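Local coordinates for peroxisomal acyl-coenzyme A oxidase 1 (PDB 1W07), which catalyses the FAD-dependent desaturation of long- and medium-chain acyl-CoAs to 2-trans-enoyl-CoAs in peroxisomal beta-oxidation, passing electrons to oxygen to give hydrogen peroxide, at residues Ala54-Arg58 with Lys59-Lys63; Ile205-Leu208 with Arg209-Asp213; Lys566-Gly569 with Asp570-Thr574. The protein carries 1 engineered substitution. All blocks are in the same frame, centred on the assembly; numbering follows the deposited sequence.

Overall arrangement
All three contacts are local, each formed within one continuous run of chain, and they lie in three different regions of the protein. Interaction 1 sits at the start of helix 58-78, interaction 2 where strand 197-207 runs into a loop, and interaction 3 on the short helix 568-572; no two share a helix or strand. Interactions 1 and 2 are the nearer pair, their centres 25 Å apart, whereas interaction 3 lies across the chain's centre from both. Each is partly buried and touches the second subunit. Their chemistry differs: a reciprocal side-chain and backbone capping box in 1, one amide holding a loop carbonyl and a water in 2, and leucine packing beside a serine-to-carbonyl bond in 3.

Interaction 1: Ala54-Arg58 with Lys59-Lys63; sequences ARLSR and KELFK
Glu60 reaches back over Ser57, and its side chain can be followed atom by atom. CB lies 3.6 Å from Ser57 OG. CG comes closer to the same Ser57 OG, at 3.0 Å, a tight approach of a methylene to a hydroxyl oxygen. At the tip, OE1 accepts from Ser57 N at 2.9 Å; the N-H points at it almost straight (171°), meeting the anti side of the carboxylate 22° out of its plane. What directs the chain there is its first torsion, with CG anti to the carbonyl carbon (chi1 -54°) and CD then extended beyond it. The return bond runs, also nearly straight, from Glu60 N to Ser57 OG at 3.2 Å. The serine hydroxyl is placed for it by a chi1 that sets OG between its own backbone N and carbonyl carbon. These two reciprocal bonds define a capping box, with Ser57 as the N-cap of helix 58-78 in the N-terminal domain. The first helical turn continues from it: Leu61 N donates to Ser57 O at 2.8 Å, and Phe62 N to Arg58 O at 2.9 Å. Just before the cap, Leu56 lays CD2 near Glu60 OE1 and brings CD1 to 4.2 Å from Leu61 CD1, the two leucine side chains crossing at about a right angle. Arg58 leads away from the cap to salt bridges with Asp224 and with Asp636 of the second subunit. Lys59 NZ likewise forms a salt bridge with Asp640 of that subunit.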
loop_
_atom_site.group_PDB
_atom_site.type_symbol
_atom_site.label_atom_id
_atom_site.label_comp_id
_atom_site.label_asym_id
_atom_site.label_seq_id
_atom_site.Cartn_x
_atom_site.Cartn_y
_atom_site.Cartn_z
ATOM N N ALA B 54 2.295 -16.999 9.870
ATOM C CA ALA B 54 3.458 -16.116 9.884
ATOM C C ALA B 54 4.605 -16.636 10.753
ATOM O O ALA B 54 5.696 -16.074 10.739
ATOM C CB ALA B 54 3.051 -14.716 10.346
ATOM N N ARG B 55 4.370 -17.701 11.506
ATOM C CA ARG B 55 5.422 -18.256 12.349
ATOM C C ARG B 55 6.087 -19.485 11.699
ATOM O O ARG B 55 6.871 -20.193 12.328
ATOM C CB ARG B 55 4.847 -18.624 13.722
ATOM C CG ARG B 55 4.448 -17.422 14.579
ATOM C CD ARG B 55 4.097 -17.866 15.987
ATOM N NE ARG B 55 2.800 -18.525 16.032
ATOM C CZ ARG B 55 1.642 -17.877 16.102
ATOM N NH1 ARG B 55 1.620 -16.550 16.139
ATOM N NH2 ARG B 55 0.504 -18.558 16.132
ATOM N N LEU B 56 5.791 -19.731 10.428
ATOM C CA LEU B 56 6.354 -20.887 9.732
ATOM C C LEU B 56 7.443 -20.484 8.748
ATOM O O LEU B 56 7.389 -19.394 8.182
ATOM C CB LEU B 56 5.232 -21.638 8.993
ATOM C CG LEU B 56 4.077 -22.210 9.839
ATOM C CD1 LEU B 56 2.940 -22.633 8.914
ATOM C CD2 LEU B 56 4.561 -23.391 10.691
ATOM N N SER B 57 8.446 -21.344 8.556
ATOM C CA SER B 57 9.503 -21.046 7.591
ATOM C C SER B 57 8.914 -21.338 6.215
ATOM O O SER B 57 7.830 -21.919 6.121
ATOM C CB SER B 57 10.726 -21.948 7.818
ATOM O OG SER B 57 10.397 -23.330 7.598
ATOM N N ARG B 58 9.608 -20.925 5.157
ATOM C CA ARG B 58 9.139 -21.175 3.794
ATOM C C ARG B 58 8.837 -22.662 3.645
ATOM O O ARG B 58 7.739 -23.046 3.246
ATOM C CB ARG B 58 10.206 -20.772 2.767
ATOM C CG ARG B 58 9.748 -20.856 1.295
ATOM C CD ARG B 58 8.985 -19.604 0.859
ATOM N NE ARG B 58 8.064 -19.838 -0.262
ATOM C CZ ARG B 58 8.390 -19.900 -1.555
ATOM N NH1 ARG B 58 9.645 -19.737 -1.977
ATOM N NH2 ARG B 58 7.435 -20.130 -2.447
ATOM N N LYS B 59 9.812 -23.506 3.973
ATOM C CA LYS B 59 9.613 -24.951 3.855
ATOM C C LYS B 59 8.412 -25.480 4.627
ATOM O O LYS B 59 7.594 -26.216 4.075
ATOM C CB LYS B 59 10.871 -25.710 4.292
ATOM C CG LYS B 59 12.010 -25.660 3.287
ATOM C CD LYS B 59 13.246 -26.360 3.832
ATOM C CE LYS B 59 14.394 -26.326 2.836
ATOM N NZ LYS B 59 15.628 -26.972 3.370
ATOM N N GLU B 60 8.297 -25.113 5.898
ATOM C CA GLU B 60 7.170 -25.580 6.717
ATOM C C GLU B 60 5.837 -25.066 6.167
ATOM O O GLU B 60 4.831 -25.775 6.217
ATOM C CB GLU B 60 7.325 -25.110 8.168
ATOM C CG GLU B 60 8.655 -25.493 8.799
ATOM C CD GLU B 60 8.856 -24.855 10.158
ATOM O OE1 GLU B 60 8.533 -23.651 10.324
ATOM O OE2 GLU B 60 9.372 -25.551 11.058
ATOM N N LEU B 61 5.832 -23.834 5.655
ATOM C CA LEU B 61 4.613 -23.233 5.113
ATOM C C LEU B 61 4.190 -23.980 3.843
ATOM O O LEU B 61 3.001 -24.238 3.620
ATOM C CB LEU B 61 4.858 -21.758 4.779
ATOM C CG LEU B 61 3.676 -20.999 4.157
ATOM C CD1 LEU B 61 2.562 -20.825 5.187
ATOM C CD2 LEU B 61 4.144 -19.648 3.647
ATOM N N PHE B 62 5.170 -24.334 3.015
ATOM C CA PHE B 62 4.860 -25.037 1.789
ATOM C C PHE B 62 4.351 -26.445 2.107
ATOM O O PHE B 62 3.348 -26.898 1.551
ATOM C CB PHE B 62 6.094 -25.112 0.898
ATOM C CG PHE B 62 5.802 -25.640 -0.472
ATOM C CD1 PHE B 62 5.018 -24.907 -1.366
ATOM C CD2 PHE B 62 6.260 -26.895 -0.859
ATOM C CE1 PHE B 62 4.696 -25.425 -2.624
ATOM C CE2 PHE B 62 5.941 -27.419 -2.109
ATOM C CZ PHE B 62 5.163 -26.688 -2.992
ATOM N N LYS B 63 5.041 -27.130 3.008
ATOM C CA LYS B 63 4.650 -28.481 3.392
ATOM C C LYS B 63 3.243 -28.484 3.977
ATOM O O LYS B 63 2.417 -29.344 3.652
ATOM C CB LYS B 63 5.637 -29.051 4.410
ATOM C CG LYS B 63 5.218 -30.424 4.925
ATOM C CD LYS B 63 6.360 -31.155 5.626
ATOM C CE LYS B 63 5.967 -32.593 5.970
ATOM N NZ LYS B 63 7.118 -33.385 6.494
#

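Interaction 2: Ile205-Leu208 with Arg209-Asp213; sequences IVQL and RSLED
Gln207 NE2 is shared by two acceptors, the carbonyl oxygen of Arg209 and a water. The bond to Arg209 O is 3.0 Å long with an N-H angle of 163°. That oxygen lies close to the amide plane of Gln207, but seen from the acceptor the donor stands above the carbonyl plane, 39° out of it, and so does not use a lone pair. The water accepts weakly from NE2 and more firmly from Leu211 N, at 2.8 Å, so it links the glutamine amide to the backbone two residues beyond Arg209. The glutamine reaches the loop because CG stands anti to the backbone N (chi1 172°) and the chain stays extended beyond it; on the way CG passes 3.5 Å from Arg209 O. Leu211 CG approaches the same amide, 3.9 Å from NE2. Further along, Ser210 OG accepts from Glu212 N at 2.9 Å, an ST turn in the loop that follows the strand. The contact lies where strand 197-207 of the middle domain gives way to the loop leading to strand 220-224. Leu208 and Arg209 still make backbone hydrogen bonds to Thr184, while Gln207 and Leu211 both touch His185 on the adjacent strand 185-194. Leu208 packs on Leu242 of strand 240-244, and Glu212 O accepts from Arg652 of the second subunit.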
loop_
_atom_site.group_PDB
_atom_site.type_symbol
_atom_site.label_atom_id
_atom_site.label_comp_id
_atom_site.label_asym_id
_atom_site.label_seq_id
_atom_site.Cartn_x
_atom_site.Cartn_y
_atom_site.Cartn_z
ATOM N N ILE B 205 0.617 -29.043 -24.338
ATOM C CA ILE B 205 0.678 -29.793 -23.083
ATOM C C ILE B 205 2.054 -30.426 -22.983
ATOM O O ILE B 205 2.504 -31.090 -23.912
ATOM C CB ILE B 205 -0.395 -30.905 -23.034
ATOM C CG1 ILE B 205 -1.788 -30.274 -23.003
ATOM C CG2 ILE B 205 -0.172 -31.815 -21.811
ATOM C CD1 ILE B 205 -2.919 -31.271 -23.076
ATOM N N VAL B 206 2.721 -30.202 -21.855
ATOM C CA VAL B 206 4.057 -30.748 -21.646
ATOM C C VAL B 206 4.194 -31.368 -20.260
ATOM O O VAL B 206 3.786 -30.768 -19.264
ATOM C CB VAL B 206 5.123 -29.653 -21.772
ATOM C CG1 VAL B 206 6.500 -30.280 -21.780
ATOM C CG2 VAL B 206 4.874 -28.825 -23.031
ATOM N N GLN B 207 4.757 -32.573 -20.194
ATOM C CA GLN B 207 4.955 -33.236 -18.909
ATOM C C GLN B 207 6.271 -32.721 -18.356
ATOM O O GLN B 207 7.290 -32.727 -19.048
ATOM C CB GLN B 207 5.005 -34.760 -19.075
ATOM C CG GLN B 207 5.392 -35.489 -17.795
ATOM C CD GLN B 207 5.139 -36.989 -17.854
ATOM O OE1 GLN B 207 4.951 -37.564 -18.926
ATOM N NE2 GLN B 207 5.139 -37.628 -16.692
ATOM N N LEU B 208 6.231 -32.279 -17.104
ATOM C CA LEU B 208 7.385 -31.711 -16.430
ATOM C C LEU B 208 8.093 -32.692 -15.504
ATOM O O LEU B 208 9.325 -32.728 -15.447
ATOM C CB LEU B 208 6.940 -30.479 -15.624
ATOM C CG LEU B 208 6.117 -29.441 -16.399
ATOM C CD1 LEU B 208 5.631 -28.336 -15.448
ATOM C CD2 LEU B 208 6.959 -28.861 -17.541
ATOM N N ARG B 209 7.305 -33.475 -14.776
ATOM C CA ARG B 209 7.854 -34.423 -13.825
ATOM C C ARG B 209 7.277 -35.822 -13.973
ATOM O O ARG B 209 6.131 -36.012 -14.384
ATOM C CB ARG B 209 7.592 -33.956 -12.392
ATOM C CG ARG B 209 8.219 -32.619 -12.017
ATOM C CD ARG B 209 7.763 -32.197 -10.620
ATOM N NE ARG B 209 8.199 -30.846 -10.277
ATOM C CZ ARG B 209 9.400 -30.534 -9.807
ATOM N NH1 ARG B 209 10.314 -31.479 -9.606
ATOM N NH2 ARG B 209 9.689 -29.266 -9.539
ATOM N N SER B 210 8.081 -36.805 -13.600
ATOM C CA SER B 210 7.676 -38.196 -13.657
ATOM C C SER B 210 6.556 -38.454 -12.665
ATOM O O SER B 210 6.557 -37.906 -11.570
ATOM C CB SER B 210 8.871 -39.089 -13.335
ATOM O OG SER B 210 8.440 -40.301 -12.760
ATOM N N LEU B 211 5.607 -39.300 -13.054
ATOM C CA LEU B 211 4.496 -39.641 -12.180
ATOM C C LEU B 211 4.867 -40.778 -11.226
ATOM O O LEU B 211 4.012 -41.279 -10.498
ATOM C CB LEU B 211 3.271 -40.043 -13.008
ATOM C CG LEU B 211 2.683 -38.957 -13.917
ATOM C CD1 LEU B 211 1.587 -39.562 -14.784
ATOM C CD2 LEU B 211 2.137 -37.804 -13.075
ATOM N N GLU B 212 6.133 -41.192 -11.221
ATOM C CA GLU B 212 6.543 -42.269 -10.324
ATOM C C GLU B 212 7.393 -41.783 -9.152
ATOM O O GLU B 212 7.251 -42.268 -8.029
ATOM C CB GLU B 212 7.286 -43.368 -11.094
ATOM C CG GLU B 212 8.671 -42.985 -11.554
ATOM C CD GLU B 212 9.509 -44.193 -11.909
ATOM O OE1 GLU B 212 9.749 -45.038 -11.016
ATOM O OE2 GLU B 212 9.930 -44.299 -13.079
ATOM N N ASP B 213 8.275 -40.823 -9.401
ATOM C CA ASP B 213 9.119 -40.293 -8.340
ATOM C C ASP B 213 9.232 -38.756 -8.350
ATOM O O ASP B 213 10.079 -38.193 -7.660
ATOM C CB ASP B 213 10.512 -40.935 -8.406
ATOM C CG ASP B 213 11.220 -40.649 -9.705
ATOM O OD1 ASP B 213 10.702 -39.833 -10.503
ATOM O OD2 ASP B 213 12.300 -41.234 -9.934
HETATM O O HOH W 1 5.951 -40.329 -15.600
#

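Interaction 3: Lys566-Gly569 with Asp570-Thr574; sequences KHLG and DFLST
Leu568 and Leu572 meet one helical turn apart, their side chains crossing obliquely with Leu568 CG 3.9 Å from Leu572 CD1. Their conformations differ: Leu568 turns CG anti to its nitrogen (chi1 -177°), whereas Leu572 has CG anti to the carbonyl carbon (chi1 -73°). Leu568 also packs on Ala582 of helix 579-596 and on Gly569 of the second subunit; an alanine here would probably leave a gap beside Leu572 and give up that packing between subunits. The backbone beneath is helical, Leu572 N donating almost straight to Leu568 O at 3.0 Å. This short helix 568-572, N-capped by His567, belongs to the C-terminal acyl-CoA oxidase region and packs against helix 480-503, with Phe571 edge-to-face on Phe487; at the dimer interface Leu572 meets Ser573 of the second subunit. His567 O accepts from Asp570 N at 2.8 Å and lies in plane at the Phe571 ring edge, 3.4 Å from CD1. The His567 imidazole and Asp570 carboxylate lie side by side, planes 9° apart; Asp570 OD2 forms a salt bridge with Arg490. Ser573 OG donates to Gly569 O at 2.9 Å, tilted somewhat from the carbonyl plane. Thr574 OG1 donates to Phe571 O at 2.6 Å, in the carbonyl plane.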
loop_
_atom_site.group_PDB
_atom_site.type_symbol
_atom_site.label_atom_id
_atom_site.label_comp_id
_atom_site.label_asym_id
_atom_site.label_seq_id
_atom_site.Cartn_x
_atom_site.Cartn_y
_atom_site.Cartn_z
ATOM N N LYS B 566 -13.921 13.105 -5.228
ATOM C CA LYS B 566 -12.535 12.720 -5.495
ATOM C C LYS B 566 -12.060 13.160 -6.882
ATOM O O LYS B 566 -10.899 13.520 -7.063
ATOM C CB LYS B 566 -12.396 11.199 -5.346
ATOM C CG LYS B 566 -10.999 10.664 -5.639
ATOM C CD LYS B 566 -10.931 9.161 -5.367
ATOM C CE LYS B 566 -9.591 8.556 -5.783
ATOM N NZ LYS B 566 -8.431 9.235 -5.146
ATOM N N HIS B 567 -12.960 13.136 -7.858
ATOM C CA HIS B 567 -12.619 13.530 -9.228
ATOM C C HIS B 567 -13.360 14.806 -9.608
ATOM O O HIS B 567 -13.676 15.020 -10.775
ATOM C CB HIS B 567 -13.006 12.415 -10.196
ATOM C CG HIS B 567 -12.242 11.141 -9.981
ATOM N ND1 HIS B 567 -10.900 11.020 -10.268
ATOM C CD2 HIS B 567 -12.629 9.942 -9.487
ATOM C CE1 HIS B 567 -10.490 9.804 -9.955
ATOM N NE2 HIS B 567 -11.521 9.128 -9.481
ATOM N N LEU B 568 -13.627 15.641 -8.609
ATOM C CA LEU B 568 -14.338 16.902 -8.790
ATOM C C LEU B 568 -13.893 17.664 -10.045
ATOM O O LEU B 568 -14.730 18.143 -10.816
ATOM C CB LEU B 568 -14.159 17.789 -7.542
ATOM C CG LEU B 568 -14.907 19.138 -7.528
ATOM C CD1 LEU B 568 -16.399 18.878 -7.618
ATOM C CD2 LEU B 568 -14.585 19.932 -6.262
ATOM N N GLY B 569 -12.582 17.765 -10.245
ATOM C CA GLY B 569 -12.045 18.461 -11.403
ATOM C C GLY B 569 -12.652 18.003 -12.720
ATOM O O GLY B 569 -12.892 18.828 -13.607
ATOM N N ASP B 570 -12.896 16.697 -12.860
ATOM C CA ASP B 570 -13.483 16.144 -14.088
ATOM C C ASP B 570 -14.916 16.655 -14.312
ATOM O O ASP B 570 -15.297 16.976 -15.441
ATOM C CB ASP B 570 -13.533 14.609 -14.037
ATOM C CG ASP B 570 -12.158 13.957 -14.011
ATOM O OD1 ASP B 570 -11.140 14.632 -14.271
ATOM O OD2 ASP B 570 -12.110 12.738 -13.734
ATOM N N PHE B 571 -15.715 16.706 -13.245
ATOM C CA PHE B 571 -17.103 17.166 -13.356
ATOM C C PHE B 571 -17.237 18.687 -13.577
ATOM O O PHE B 571 -18.061 19.127 -14.386
ATOM C CB PHE B 571 -17.896 16.751 -12.110
ATOM C CG PHE B 571 -18.041 15.260 -11.950
ATOM C CD1 PHE B 571 -16.998 14.494 -11.439
ATOM C CD2 PHE B 571 -19.215 14.617 -12.332
ATOM C CE1 PHE B 571 -17.113 13.111 -11.311
ATOM C CE2 PHE B 571 -19.343 13.232 -12.209
ATOM C CZ PHE B 571 -18.287 12.478 -11.696
ATOM N N LEU B 572 -16.436 19.483 -12.869
ATOM C CA LEU B 572 -16.497 20.935 -13.021
ATOM C C LEU B 572 -16.059 21.406 -14.409
ATOM O O LEU B 572 -16.403 22.511 -14.832
ATOM C CB LEU B 572 -15.644 21.625 -11.956
ATOM C CG LEU B 572 -16.197 21.611 -10.532
ATOM C CD1 LEU B 572 -15.254 22.370 -9.604
ATOM C CD2 LEU B 572 -17.593 22.232 -10.519
ATOM N N SER B 573 -15.303 20.577 -15.118
ATOM C CA SER B 573 -14.854 20.942 -16.456
ATOM C C SER B 573 -15.981 20.861 -17.485
ATOM O O SER B 573 -15.901 21.476 -18.548
ATOM C CB SER B 573 -13.712 20.030 -16.900
ATOM O OG SER B 573 -12.553 20.243 -16.116
ATOM N N THR B 574 -17.031 20.109 -17.168
ATOM C CA THR B 574 -18.159 19.935 -18.085
ATOM C C THR B 574 -19.132 21.106 -18.097
ATOM O O THR B 574 -19.935 21.240 -19.023
ATOM C CB THR B 574 -18.968 18.650 -17.752
ATOM O OG1 THR B 574 -19.628 18.815 -16.489
ATOM C CG2 THR B 574 -18.048 17.433 -17.698
#